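Long-range contact in thymine dioxygenase (Neurospora crassa, PDB 5C3P), which probably acts as an iron- and 2-oxoglutarate-dependent dioxygenase that oxidises thymine: residues R192-P197 against S290-C295. Numbering follows the deposited sequence.
Sequences RLLHYP and SIAYFC. With AKG (2-oxoglutaric acid), chain F.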
loop_
_atom_site.group_PDB
_atom_site.type_symbol
_atom_site.label_atom_id
_atom_site.label_comp_id
_atom_site.label_asym_id
_atom_site.label_seq_id
_atom_site.Cartn_x
_atom_site.Cartn_y
_atom_site.Cartn_z
ATOM N N ARG A 192 -5.209 0.672 5.421
ATOM C CA ARG A 192 -5.861 -0.617 5.195
ATOM C C ARG A 192 -5.213 -1.745 5.992
ATOM O O ARG A 192 -4.091 -2.165 5.694
ATOM C CB ARG A 192 -5.848 -0.984 3.709
ATOM C CG ARG A 192 -6.573 -2.302 3.395
ATOM C CD ARG A 192 -6.327 -2.770 1.969
ATOM N NE ARG A 192 -7.157 -2.064 1.011
ATOM C CZ ARG A 192 -7.070 -2.190 -0.312
ATOM N NH1 ARG A 192 -6.162 -2.985 -0.868
ATOM N NH2 ARG A 192 -7.889 -1.489 -1.089
ATOM N N LEU A 193 -5.938 -2.262 6.977
ATOM C CA LEU A 193 -5.525 -3.475 7.684
ATOM C C LEU A 193 -5.906 -4.694 6.839
ATOM O O LEU A 193 -7.031 -4.775 6.356
ATOM C CB LEU A 193 -6.211 -3.566 9.037
ATOM C CG LEU A 193 -6.157 -2.308 9.918
ATOM C CD1 LEU A 193 -6.918 -2.551 11.213
ATOM C CD2 LEU A 193 -4.728 -1.895 10.207
ATOM N N LEU A 194 -4.971 -5.625 6.666
ATOM C CA LEU A 194 -5.208 -6.830 5.888
ATOM C C LEU A 194 -4.972 -8.079 6.703
ATOM O O LEU A 194 -4.048 -8.165 7.521
ATOM C CB LEU A 194 -4.309 -6.880 4.655
ATOM C CG LEU A 194 -4.631 -5.850 3.576
ATOM C CD1 LEU A 194 -3.380 -5.401 2.835
ATOM C CD2 LEU A 194 -5.670 -6.409 2.616
ATOM N N HIS A 195 -5.822 -9.064 6.462
ATOM C CA HIS A 195 -5.696 -10.348 7.108
ATOM C C HIS A 195 -5.904 -11.400 6.050
ATOM O O HIS A 195 -6.956 -11.439 5.414
ATOM C CB HIS A 195 -6.740 -10.492 8.214
ATOM C CG HIS A 195 -6.813 -11.864 8.819
ATOM N ND1 HIS A 195 -7.996 -12.568 8.926
ATOM C CD2 HIS A 195 -5.861 -12.655 9.366
ATOM C CE1 HIS A 195 -7.768 -13.733 9.507
ATOM N NE2 HIS A 195 -6.481 -13.808 9.789
ATOM N N TYR A 196 -4.897 -12.237 5.854
ATOM C CA TYR A 196 -5.029 -13.387 4.969
ATOM C C TYR A 196 -5.129 -14.634 5.854
ATOM O O TYR A 196 -4.143 -15.021 6.497
ATOM C CB TYR A 196 -3.828 -13.459 4.032
ATOM C CG TYR A 196 -3.572 -12.197 3.207
ATOM C CD1 TYR A 196 -2.846 -11.132 3.733
ATOM C CD2 TYR A 196 -4.042 -12.084 1.895
ATOM C CE1 TYR A 196 -2.606 -9.981 2.981
ATOM C CE2 TYR A 196 -3.787 -10.948 1.127
ATOM C CZ TYR A 196 -3.075 -9.897 1.671
ATOM O OH TYR A 196 -2.820 -8.764 0.918
ATOM N N PRO A 197 -6.326 -15.246 5.938
ATOM C CA PRO A 197 -6.505 -16.399 6.843
ATOM C C PRO A 197 -5.583 -17.592 6.557
ATOM O O PRO A 197 -5.053 -17.732 5.457
ATOM C CB PRO A 197 -7.957 -16.832 6.599
ATOM C CG PRO A 197 -8.630 -15.668 5.977
ATOM C CD PRO A 197 -7.586 -14.842 5.290
ATOM N N SER A 290 -0.754 -7.931 7.110
ATOM C CA SER A 290 -0.043 -6.786 6.573
ATOM C C SER A 290 -0.909 -5.562 6.762
ATOM O O SER A 290 -2.107 -5.665 7.066
ATOM C CB SER A 290 0.271 -6.988 5.085
ATOM O OG SER A 290 -0.925 -6.991 4.339
ATOM N N ILE A 291 -0.286 -4.404 6.589
ATOM C CA ILE A 291 -0.948 -3.114 6.717
ATOM C C ILE A 291 -0.417 -2.216 5.606
ATOM O O ILE A 291 0.787 -1.977 5.531
ATOM C CB ILE A 291 -0.675 -2.456 8.091
ATOM C CG1 ILE A 291 -1.232 -3.322 9.224
ATOM C CG2 ILE A 291 -1.312 -1.070 8.164
ATOM C CD1 ILE A 291 -0.844 -2.853 10.609
ATOM N N ALA A 292 -1.320 -1.770 4.734
ATOM C CA ALA A 292 -0.997 -0.857 3.646
ATOM C C ALA A 292 -1.578 0.526 3.931
ATOM O O ALA A 292 -2.757 0.664 4.229
ATOM C CB ALA A 292 -1.546 -1.384 2.328
ATOM N N TYR A 293 -0.749 1.550 3.826
ATOM C CA TYR A 293 -1.211 2.910 4.023
ATOM C C TYR A 293 -1.082 3.611 2.690
ATOM O O TYR A 293 0.031 3.898 2.238
ATOM C CB TYR A 293 -0.373 3.586 5.103
ATOM C CG TYR A 293 -0.845 4.958 5.498
ATOM C CD1 TYR A 293 -1.874 5.126 6.409
ATOM C CD2 TYR A 293 -0.246 6.089 4.967
ATOM C CE1 TYR A 293 -2.293 6.402 6.784
ATOM C CE2 TYR A 293 -0.655 7.360 5.330
ATOM C CZ TYR A 293 -1.669 7.507 6.246
ATOM O OH TYR A 293 -2.064 8.763 6.592
ATOM N N PHE A 294 -2.224 3.815 2.044
ATOM C CA PHE A 294 -2.284 4.368 0.702
ATOM C C PHE A 294 -2.302 5.876 0.809
ATOM O O PHE A 294 -3.247 6.464 1.376
ATOM C CB PHE A 294 -3.528 3.876 -0.037
ATOM C CG PHE A 294 -3.570 2.388 -0.215
ATOM C CD1 PHE A 294 -2.798 1.766 -1.194
ATOM C CD2 PHE A 294 -4.375 1.600 0.600
ATOM C CE1 PHE A 294 -2.834 0.388 -1.353
ATOM C CE2 PHE A 294 -4.420 0.225 0.443
ATOM C CZ PHE A 294 -3.646 -0.388 -0.533
ATOM N N CYS A 295 -1.235 6.484 0.294
ATOM C CA CYS A 295 -1.072 7.921 0.306
ATOM C C CYS A 295 -1.523 8.492 -1.037
ATOM O O CYS A 295 -1.237 7.923 -2.104
ATOM C CB CYS A 295 0.375 8.312 0.571
ATOM S SG CYS A 295 1.143 7.552 2.026
HETATM C C1 AKG F . -2.592 -3.910 -1.518
HETATM O O1 AKG F . -2.614 -2.987 -2.362
HETATM O O2 AKG F . -3.542 -4.081 -0.716
HETATM C C2 AKG F . -1.425 -4.809 -1.494
HETATM O O5 AKG F . -0.616 -4.795 -2.422
HETATM C C3 AKG F . -1.234 -5.747 -0.320
HETATM C C4 AKG F . 0.182 -6.313 -0.273
HETATM C C5 AKG F . 0.449 -7.113 0.982
HETATM O O3 AKG F . 1.640 -7.366 1.258
HETATM O O4 AKG F . -0.500 -7.530 1.682
#
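Carboxylate oxygen O4 of 2-oxoglutarate is gripped by two hydroxyls, one from each strand: Tyr196 OH and Ser290 OG both hydrogen-bond to it at 2.7 Å. Ser290 OG sits between its backbone N and carbonyl carbon (chi1 67°), which turns the hydroxyl up to the ligand, while it also lies in the plane of the Tyr196 ring, at the CE1 edge. Leu194 CD1 packs against Ser290 OG at 3.3 Å and lies 3.8 Å from O4 of the ligand. At the other end of the ligand, Arg192 NH1 gives a weak, bent hydrogen bond to O2 of the C1 carboxylate. CG of Arg192 lies anti to the backbone N and the chain bends at chi3 (-80°), bringing a face of the guanidinium against the CE2 rim of Phe294. Phe294 CE2 lies 3.5 Å above the guanidinium plane, toward its rim; the two planes are 66° apart. With an alanine in place of Arg192, O2 would probably lose this donor and the Phe294 rim the guanidinium packed against it. The backbone beneath is an antiparallel pair, in which Arg192 N donates to Ala292 O at 2.7 Å and Ala292 N returns a bond to Arg192 O, with Leu194 and Ser290 forming the next hydrogen-bonded pair. On the reverse face Leu193 and Ile291 lie side by side, CD2 to CG1 3.9 Å. The strands are adjacent in the major sheet of the double-stranded beta-helix fold of this family, flanked by strands 121-125 and 222-227. Arg288, earlier on strand 284-295, also hydrogen-bonds the ligand, and Phe294 also touches the metal-binding Asp218, whereas Leu193 and Ile291 face helix 57-71, with Leu193 also reaching helix 147-173.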